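Long-range contacts in phosphatidylethanolamine-binding protein, putative (Plasmodium falciparum, PDB 2R77), which probably binds phosphatidylethanolamine and may regulate protein kinases: residues T67-P71 / Y133-S137; F86-D92 / Y106-S112; N161-L165 / I188-M194. All blocks are in the same frame, centred on the assembly; numbering follows the deposited sequence. Where two conformers were deposited one is given.

How the contacts relate
Contact 2, a buried strand pair in the five-stranded sheet, lies between the other two. Contact 1 packs on one face of it, about 11 Å away between centres. There V134 O is 2.8 Å from H108 ND1, probably a hydrogen bond, and V70 CG2 lies 3.4 Å from W109 CZ2. Contact 3 packs on the other face, about 12 Å away between centres. There I107 CD1 meets I188 CD1 at 3.9 Å. Contacts 1 and 3 do not touch; their nearest atoms are about 12 Å apart. D92 and H108 of contact 2 gather with K172 and H145, consistent with the anion-binding pocket of this family, and contact 1 adjoins that cluster.

Contact 1 (T67-P71 / Y133-S137); sequences TGSVP and YVGPS
V70 sets its CA over one face of the Y133 ring. The CA stands 3.5 Å from the ring centroid, only 3° off the normal, a CH-pi contact. CG of Y133 is anti to its backbone N (chi1 -178°), which sends the ring across to the 67-71 loop. The CB of V70 adds an apolar contact, 3.8 Å from Y133 CG. P71 CD comes to 3.7 Å from Y133 CE1. At the ring's edge the hydroxyl gives one bond: Y133 OH donates to T67 O at 2.7 Å, with the donor tilted 21° from the carbonyl plane. That bond and the packed face together fix the ring. T67 O also has P136 CD at 3.3 Å, and T67 OG1, itself bonded to I64 O, rests against P136 CG.

The G68 side is looser. G68 and S69 are exposed, and a water bridges the two loops there. It donates to G68 O at 3.2 Å and accepts from G135 N at 3.0 Å.

Inward, T67, P71 and Y133 all touch F50. V70 and P71 pack on W109, and V134 is backbone-bonded to H108, so both loops sit against strand 104-114 of the five-stranded sheet.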
loop_
_atom_site.group_PDB
_atom_site.type_symbol
_atom_site.label_atom_id
_atom_site.label_comp_id
_atom_site.label_asym_id
_atom_site.label_seq_id
_atom_site.Cartn_x
_atom_site.Cartn_y
_atom_site.Cartn_z
ATOM N N THR A 67 9.485 3.500 -11.292
ATOM C CA THR A 67 8.267 3.091 -10.566
ATOM C C THR A 67 6.965 3.192 -11.396
ATOM O O THR A 67 5.859 3.048 -10.862
ATOM C CB THR A 67 8.158 3.833 -9.183
ATOM O OG1 THR A 67 7.905 5.232 -9.389
ATOM C CG2 THR A 67 9.442 3.671 -8.352
ATOM N N GLY A 68 7.095 3.438 -12.702
ATOM C CA GLY A 68 5.934 3.655 -13.561
ATOM C C GLY A 68 5.067 2.433 -13.799
ATOM O O GLY A 68 3.870 2.554 -14.086
ATOM N N SER A 69 5.672 1.242 -13.675
ATOM C CA SER A 69 4.949 -0.012 -13.917
ATOM C C SER A 69 4.728 -0.758 -12.602
ATOM O O SER A 69 5.458 -0.558 -11.634
ATOM C CB SER A 69 5.747 -0.912 -14.867
ATOM O OG SER A 69 6.015 -0.267 -16.111
ATOM N N VAL A 70 3.739 -1.644 -12.581
ATOM C CA VAL A 70 3.508 -2.479 -11.395
ATOM C C VAL A 70 4.850 -3.170 -10.985
ATOM O O VAL A 70 5.634 -3.570 -11.858
ATOM C CB VAL A 70 2.360 -3.477 -11.680
ATOM C CG1 VAL A 70 2.802 -4.494 -12.763
ATOM C CG2 VAL A 70 1.862 -4.155 -10.396
ATOM N N PRO A 71 5.145 -3.282 -9.671
ATOM C CA PRO A 71 6.396 -3.965 -9.278
ATOM C C PRO A 71 6.576 -5.328 -9.973
ATOM O O PRO A 71 5.631 -6.109 -10.071
ATOM C CB PRO A 71 6.240 -4.149 -7.766
ATOM C CG PRO A 71 5.366 -2.979 -7.347
ATOM C CD PRO A 71 4.414 -2.733 -8.500
ATOM N N TYR A 133 -3.223 -1.125 -11.171
ATOM C CA TYR A 133 -2.053 -0.346 -10.819
ATOM C C TYR A 133 -1.972 0.939 -11.626
ATOM O O TYR A 133 -2.035 0.905 -12.863
ATOM C CB TYR A 133 -0.763 -1.150 -11.058
ATOM C CG TYR A 133 0.491 -0.385 -10.666
ATOM C CD1 TYR A 133 1.018 -0.498 -9.371
ATOM C CD2 TYR A 133 1.131 0.471 -11.571
ATOM C CE1 TYR A 133 2.162 0.200 -8.986
ATOM C CE2 TYR A 133 2.302 1.169 -11.209
ATOM C CZ TYR A 133 2.805 1.034 -9.918
ATOM O OH TYR A 133 3.923 1.722 -9.504
ATOM N N VAL A 134 -1.778 2.049 -10.925
ATOM C CA VAL A 134 -1.467 3.340 -11.554
ATOM C C VAL A 134 -0.188 3.841 -10.873
ATOM O O VAL A 134 -0.093 3.821 -9.629
ATOM C CB VAL A 134 -2.604 4.371 -11.340
ATOM C CG1 VAL A 134 -2.191 5.750 -11.834
ATOM C CG2 VAL A 134 -3.872 3.919 -12.025
ATOM N N GLY A 135 0.792 4.264 -11.670
ATOM C CA GLY A 135 2.080 4.718 -11.105
ATOM C C GLY A 135 1.930 5.902 -10.154
ATOM O O GLY A 135 0.890 6.570 -10.167
ATOM N N PRO A 136 2.960 6.158 -9.308
ATOM C CA PRO A 136 2.909 7.265 -8.321
ATOM C C PRO A 136 2.394 8.620 -8.832
ATOM O O PRO A 136 1.686 9.273 -8.087
ATOM C CB PRO A 136 4.346 7.358 -7.815
ATOM C CG PRO A 136 4.834 5.925 -7.874
ATOM C CD PRO A 136 4.199 5.366 -9.169
ATOM N N SER A 137 2.764 9.056 -10.043
ATOM C CA SER A 137 2.218 10.297 -10.640
ATOM C C SER A 137 2.331 11.512 -9.697
ATOM O O SER A 137 1.365 12.245 -9.467
ATOM C CB SER A 137 0.750 10.081 -11.076
ATOM O OG SER A 137 0.622 8.877 -11.826
HETATM O O HOH W 1 0.838 3.490 -14.584
#

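Contact 2 (F86-D92 / Y106-S112); sequences FVLFMVD and YIHWVVS
This is the core of an antiparallel beta hairpin, interrupted by a classic bulge where H108 and W109 both face M90. M90 O accepts a bond from H108 N at 2.7 Å, while W109 N reaches the same oxygen only weakly, at 3.3 Å. M90 N in turn donates to W109 O at 2.9 Å. Regular pairing resumes on both sides, with L88 and V111, and D92 and Y106, as hydrogen-bonded pairs.

On the face with L88, M90 and W109, the L88 methyl CD2 sits over the six-membered ring of W109, 3.5 Å from CE3 and displaced toward the rim. The M90 chain runs out extended and then bends at chi3 (95°). This brings CE to 3.5 Å from H108 CB. The D92 CB lies 3.7 Å from H108 NE2. On the other face the F89 and V110 side chains lie side by side, F89 CD1 meeting V110 CG2 at 3.6 Å.

K172 NZ joins D92 and H108, as a salt bridge to D92 OD2 and a hydrogen bond to H108 NE2, while H108 ND1 bonds V134 O. H145 ND1 also bonds D92 OD2. An aspartate and histidines grouped at one end of the central sheet are characteristic of the ligand pocket of the phosphatidylethanolamine-binding protein fold.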
loop_
_atom_site.group_PDB
_atom_site.type_symbol
_atom_site.label_atom_id
_atom_site.label_comp_id
_atom_site.label_asym_id
_atom_site.label_seq_id
_atom_site.Cartn_x
_atom_site.Cartn_y
_atom_site.Cartn_z
ATOM N N PHE A 86 -4.742 -12.419 1.555
ATOM C CA PHE A 86 -4.143 -11.089 1.657
ATOM C C PHE A 86 -4.839 -10.142 0.684
ATOM O O PHE A 86 -5.247 -10.529 -0.435
ATOM C CB PHE A 86 -2.648 -11.108 1.328
ATOM C CG PHE A 86 -1.804 -11.855 2.324
ATOM C CD1 PHE A 86 -2.095 -11.790 3.679
ATOM C CD2 PHE A 86 -0.704 -12.575 1.906
ATOM C CE1 PHE A 86 -1.314 -12.448 4.619
ATOM C CE2 PHE A 86 0.090 -13.259 2.840
ATOM C CZ PHE A 86 -0.220 -13.187 4.194
ATOM N N VAL A 87 -4.985 -8.896 1.139
ATOM C CA VAL A 87 -5.308 -7.774 0.273
ATOM C C VAL A 87 -4.084 -6.878 0.309
ATOM O O VAL A 87 -3.556 -6.590 1.379
ATOM C CB VAL A 87 -6.518 -6.988 0.767
ATOM C CG1 VAL A 87 -6.833 -5.837 -0.204
ATOM C CG2 VAL A 87 -7.726 -7.930 0.913
ATOM N N LEU A 88 -3.626 -6.485 -0.875
ATOM C CA LEU A 88 -2.503 -5.554 -1.016
ATOM C C LEU A 88 -3.030 -4.220 -1.525
ATOM O O LEU A 88 -3.746 -4.176 -2.522
ATOM C CB LEU A 88 -1.432 -6.095 -1.998
ATOM C CG LEU A 88 -0.169 -5.251 -2.257
ATOM C CD1 LEU A 88 0.974 -6.072 -2.833
ATOM C CD2 LEU A 88 -0.519 -4.133 -3.228
ATOM N N PHE A 89 -2.650 -3.151 -0.828
ATOM C CA PHE A 89 -2.966 -1.785 -1.264
ATOM C C PHE A 89 -1.629 -1.091 -1.587
ATOM O O PHE A 89 -0.678 -1.182 -0.801
ATOM C CB PHE A 89 -3.555 -0.960 -0.107
ATOM C CG PHE A 89 -4.900 -1.438 0.411
ATOM C CD1 PHE A 89 -6.079 -0.776 0.027
ATOM C CD2 PHE A 89 -4.990 -2.499 1.320
ATOM C CE1 PHE A 89 -7.317 -1.162 0.525
ATOM C CE2 PHE A 89 -6.254 -2.900 1.823
ATOM C CZ PHE A 89 -7.418 -2.235 1.403
ATOM N N MET A 90 -1.563 -0.343 -2.687
ATOM C CA MET A 90 -0.506 0.668 -2.788
ATOM C C MET A 90 -1.194 2.004 -2.707
ATOM O O MET A 90 -2.127 2.254 -3.470
ATOM C CB MET A 90 0.289 0.619 -4.099
ATOM C CG MET A 90 1.522 1.565 -4.016
ATOM S SD MET A 90 2.615 1.527 -5.473
ATOM C CE MET A 90 2.033 2.908 -6.483
ATOM N N VAL A 91 -0.732 2.847 -1.779
ATOM C CA VAL A 91 -1.359 4.156 -1.531
ATOM C C VAL A 91 -0.327 5.237 -1.319
ATOM O O VAL A 91 0.733 5.006 -0.716
ATOM C CB VAL A 91 -2.321 4.178 -0.297
ATOM C CG1 VAL A 91 -3.457 3.176 -0.460
ATOM C CG2 VAL A 91 -1.548 3.947 1.027
ATOM N N ASP A 92 -0.640 6.418 -1.845
ATOM C CA ASP A 92 0.150 7.625 -1.572
ATOM C C ASP A 92 -0.564 8.404 -0.456
ATOM O O ASP A 92 -1.609 8.959 -0.680
ATOM C CB ASP A 92 0.224 8.489 -2.844
ATOM C CG ASP A 92 1.032 9.755 -2.634
ATOM O OD1 ASP A 92 1.510 10.001 -1.488
ATOM O OD2 ASP A 92 1.178 10.498 -3.624
ATOM N N TYR A 106 -4.303 8.665 -1.579
ATOM C CA TYR A 106 -4.719 8.413 -2.953
ATOM C C TYR A 106 -4.360 6.950 -3.224
ATOM O O TYR A 106 -3.185 6.569 -3.090
ATOM C CB TYR A 106 -3.990 9.340 -3.926
ATOM C CG TYR A 106 -4.616 9.340 -5.307
ATOM C CD1 TYR A 106 -5.581 10.288 -5.644
ATOM C CD2 TYR A 106 -4.260 8.379 -6.261
ATOM C CE1 TYR A 106 -6.174 10.292 -6.905
ATOM C CE2 TYR A 106 -4.842 8.376 -7.542
ATOM C CZ TYR A 106 -5.792 9.337 -7.849
ATOM O OH TYR A 106 -6.385 9.355 -9.081
ATOM N N ILE A 107 -5.358 6.129 -3.567
ATOM C CA ILE A 107 -5.115 4.700 -3.714
ATOM C C ILE A 107 -4.689 4.410 -5.146
ATOM O O ILE A 107 -5.404 4.787 -6.086
ATOM C CB ILE A 107 -6.325 3.811 -3.305
ATOM C CG1 ILE A 107 -6.614 3.996 -1.801
ATOM C CG2 ILE A 107 -6.022 2.346 -3.629
ATOM C CD1 ILE A 107 -7.660 3.039 -1.211
ATOM N N HIS A 108 -3.529 3.759 -5.279
ATOM C CA HIS A 108 -2.925 3.417 -6.563
ATOM C C HIS A 108 -3.154 1.980 -7.070
ATOM O O HIS A 108 -2.994 1.727 -8.264
ATOM C CB HIS A 108 -1.410 3.700 -6.520
ATOM C CG HIS A 108 -1.078 5.157 -6.586
ATOM N ND1 HIS A 108 -0.703 5.787 -7.759
ATOM C CD2 HIS A 108 -1.119 6.121 -5.637
ATOM C CE1 HIS A 108 -0.501 7.071 -7.514
ATOM N NE2 HIS A 108 -0.737 7.296 -6.234
ATOM N N TRP A 109 -3.521 1.048 -6.179
ATOM C CA TRP A 109 -3.544 -0.355 -6.557
ATOM C C TRP A 109 -4.200 -1.127 -5.424
ATOM O O TRP A 109 -3.876 -0.915 -4.257
ATOM C CB TRP A 109 -2.094 -0.830 -6.794
ATOM C CG TRP A 109 -1.927 -2.214 -7.326
ATOM C CD1 TRP A 109 -2.775 -2.906 -8.183
ATOM C CD2 TRP A 109 -0.793 -3.047 -7.121
ATOM N NE1 TRP A 109 -2.227 -4.141 -8.488
ATOM C CE2 TRP A 109 -1.026 -4.264 -7.841
ATOM C CE3 TRP A 109 0.396 -2.909 -6.381
ATOM C CZ2 TRP A 109 -0.102 -5.318 -7.843
ATOM C CZ3 TRP A 109 1.313 -3.965 -6.381
ATOM C CH2 TRP A 109 1.047 -5.161 -7.099
ATOM N N VAL A 110 -5.160 -1.983 -5.758
ATOM C CA VAL A 110 -5.714 -2.903 -4.769
ATOM C C VAL A 110 -5.850 -4.285 -5.418
ATOM O O VAL A 110 -6.525 -4.431 -6.451
ATOM C CB VAL A 110 -7.081 -2.432 -4.202
ATOM C CG1 VAL A 110 -7.653 -3.454 -3.184
ATOM C CG2 VAL A 110 -6.951 -1.067 -3.502
ATOM N N VAL A 111 -5.192 -5.261 -4.805
ATOM C CA VAL A 111 -5.286 -6.657 -5.244
ATOM C C VAL A 111 -5.742 -7.509 -4.068
ATOM O O VAL A 111 -5.155 -7.452 -2.976
ATOM C CB VAL A 111 -3.931 -7.219 -5.752
ATOM C CG1 VAL A 111 -4.142 -8.597 -6.425
ATOM C CG2 VAL A 111 -3.290 -6.296 -6.737
ATOM N N SER A 112 -6.773 -8.311 -4.304
ATOM C CA SER A 112 -7.268 -9.218 -3.281
ATOM C C SER A 112 -7.160 -10.683 -3.730
ATOM O O SER A 112 -6.616 -10.989 -4.807
ATOM C CB SER A 112 -8.699 -8.835 -2.921
ATOM O OG SER A 112 -9.215 -9.576 -1.831
#

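Contact 3 (N161-L165 / I188-M194); sequences NITGL and IAQINNM
The flat group here is the carboxamide of N192, which lies along the backbone of T163. Methyl CG2 of I162 rests over one face of it, 3.7 Å from ND2, and the two side chains cross at about a right angle. T163 OG1 stands on the other side of the amide plane, 3.2 Å from N192 OD1. It also meets I191 CG2 at 3.4 Å. N192 CG is anti to the carbonyl carbon (chi1 -66°), which sends the amide across to T163.

T163 N donates to N192 OD1 at 2.9 Å. N192 ND2 returns a bond to T163 O at 2.8 Å, nearly straight at 172°. T163 O lies just 1° out of the amide plane. N192 therefore binds T163 through its N-H and its C=O together. The second N-H of ND2 goes to I188 O at 2.8 Å. N192 N reaches that oxygen from the opposite face of its plane, so I188 O is gripped twice. With three bonds on the amide, its rotation is set and the oxygen and nitrogen are told apart. A water donates to both N161 O and N192 OD1.

Beside the amide, toward I188, the contact is apolar. I188 CG2 meets I162 CG2 at 4.0 Å, and L165 CD2 approaches I188 CD1 crosswise.

N192 is the first residue beyond helix 185-191. N193, with positive phi, is the C-prime residue of a Schellman motif, and M194 N bonds back to A189 O. The loop is joined to this helix end through the N192 amide. I162 and M194 pack on V87 and on I154 of strand 148-155, and I162 and L165 reach I130 of strand 128-131, so loop and helix end both lie on the five-stranded sheet.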
loop_
_atom_site.group_PDB
_atom_site.type_symbol
_atom_site.label_atom_id
_atom_site.label_comp_id
_atom_site.label_asym_id
_atom_site.label_seq_id
_atom_site.Cartn_x
_atom_site.Cartn_y
_atom_site.Cartn_z
ATOM N N ASN A 161 -15.505 -8.399 -2.186
ATOM C CA ASN A 161 -16.461 -7.440 -1.656
ATOM C C ASN A 161 -15.873 -6.502 -0.584
ATOM O O ASN A 161 -16.304 -6.533 0.569
ATOM C CB ASN A 161 -17.709 -8.176 -1.145
ATOM C CG ASN A 161 -18.320 -9.100 -2.196
ATOM O OD1 ASN A 161 -18.551 -10.281 -1.936
ATOM N ND2 ASN A 161 -18.567 -8.566 -3.393
ATOM N N ILE A 162 -14.883 -5.698 -0.974
ATOM C CA ILE A 162 -14.301 -4.659 -0.114
ATOM C C ILE A 162 -15.044 -3.333 -0.312
ATOM O O ILE A 162 -15.066 -2.774 -1.419
ATOM C CB ILE A 162 -12.767 -4.504 -0.351
ATOM C CG1 ILE A 162 -12.063 -5.861 -0.180
ATOM C CG2 ILE A 162 -12.167 -3.468 0.604
ATOM C CD1 ILE A 162 -10.609 -5.890 -0.588
ATOM N N THR A 163 -15.647 -2.838 0.772
ATOM C CA THR A 163 -16.435 -1.617 0.750
ATOM C C THR A 163 -15.563 -0.438 1.186
ATOM O O THR A 163 -14.569 -0.625 1.911
ATOM C CB THR A 163 -17.668 -1.721 1.687
ATOM O OG1 THR A 163 -17.217 -1.865 3.039
ATOM C CG2 THR A 163 -18.537 -2.930 1.316
ATOM N N GLY A 164 -15.926 0.761 0.740
ATOM C CA GLY A 164 -15.226 1.988 1.142
ATOM C C GLY A 164 -14.069 2.399 0.240
ATOM O O GLY A 164 -13.320 3.320 0.566
ATOM N N LEU A 165 -13.920 1.728 -0.901
ATOM C CA LEU A 165 -12.831 2.074 -1.820
ATOM C C LEU A 165 -13.224 3.265 -2.704
ATOM O O LEU A 165 -14.418 3.458 -2.985
ATOM C CB LEU A 165 -12.445 0.874 -2.678
ATOM C CG LEU A 165 -11.862 -0.353 -1.967
ATOM C CD1 LEU A 165 -11.781 -1.522 -2.925
ATOM C CD2 LEU A 165 -10.483 -0.017 -1.397
ATOM N N ILE A 188 -10.763 1.800 6.030
ATOM C CA ILE A 188 -11.201 0.699 5.161
ATOM C C ILE A 188 -11.004 -0.659 5.843
ATOM O O ILE A 188 -11.914 -1.507 5.807
ATOM C CB ILE A 188 -10.493 0.718 3.800
ATOM C CG1 ILE A 188 -10.827 2.009 3.065
ATOM C CG2 ILE A 188 -10.874 -0.523 2.952
ATOM C CD1 ILE A 188 -9.944 2.205 1.810
ATOM N N ALA A 189 -9.839 -0.867 6.474
ATOM C CA ALA A 189 -9.575 -2.128 7.178
ATOM C C ALA A 189 -10.571 -2.325 8.331
ATOM O O ALA A 189 -11.055 -3.452 8.553
ATOM C CB ALA A 189 -8.175 -2.179 7.679
ATOM N N GLN A 190 -10.889 -1.249 9.057
ATOM C CA GLN A 190 -11.846 -1.382 10.156
ATOM C C GLN A 190 -13.229 -1.751 9.644
ATOM O O GLN A 190 -13.869 -2.689 10.167
ATOM C CB GLN A 190 -11.933 -0.110 10.979
ATOM C CG GLN A 190 -10.700 0.233 11.757
ATOM C CD GLN A 190 -11.060 1.216 12.823
ATOM O OE1 GLN A 190 -11.005 2.422 12.594
ATOM N NE2 GLN A 190 -11.512 0.712 13.982
ATOM N N ILE A 191 -13.672 -1.045 8.612
ATOM C CA ILE A 191 -15.005 -1.234 8.031
ATOM C C ILE A 191 -15.192 -2.669 7.557
ATOM O O ILE A 191 -16.257 -3.285 7.754
ATOM C CB ILE A 191 -15.220 -0.246 6.868
ATOM C CG1 ILE A 191 -15.279 1.190 7.405
ATOM C CG2 ILE A 191 -16.485 -0.571 6.089
ATOM C CD1 ILE A 191 -15.247 2.256 6.304
ATOM N N ASN A 192 -14.141 -3.201 6.950
ATOM C CA ASN A 192 -14.173 -4.546 6.385
ATOM C C ASN A 192 -13.687 -5.654 7.337
ATOM O O ASN A 192 -13.531 -6.802 6.916
ATOM C CB ASN A 192 -13.404 -4.573 5.037
ATOM C CG ASN A 192 -14.080 -3.726 3.957
ATOM O OD1 ASN A 192 -15.001 -4.178 3.264
ATOM N ND2 ASN A 192 -13.624 -2.485 3.812
ATOM N N ASN A 193 -13.448 -5.317 8.610
ATOM C CA ASN A 193 -12.971 -6.283 9.611
ATOM C C ASN A 193 -11.741 -7.049 9.142
ATOM O O ASN A 193 -11.697 -8.282 9.214
ATOM C CB ASN A 193 -14.085 -7.277 10.000
ATOM C CG ASN A 193 -15.409 -6.607 10.251
ATOM O OD1 ASN A 193 -15.490 -5.589 10.941
ATOM N ND2 ASN A 193 -16.471 -7.185 9.700
ATOM N N MET A 194 -10.763 -6.293 8.633
ATOM C CA MET A 194 -9.497 -6.816 8.138
ATOM C C MET A 194 -8.351 -6.384 9.041
ATOM O O MET A 194 -8.099 -5.185 9.229
ATOM C CB MET A 194 -9.214 -6.283 6.716
ATOM C CG MET A 194 -10.293 -6.484 5.708
ATOM S SD MET A 194 -9.659 -6.195 4.026
ATOM C CE MET A 194 -9.496 -4.410 4.015
HETATM O O HOH W 2 -15.952 -6.607 3.272
#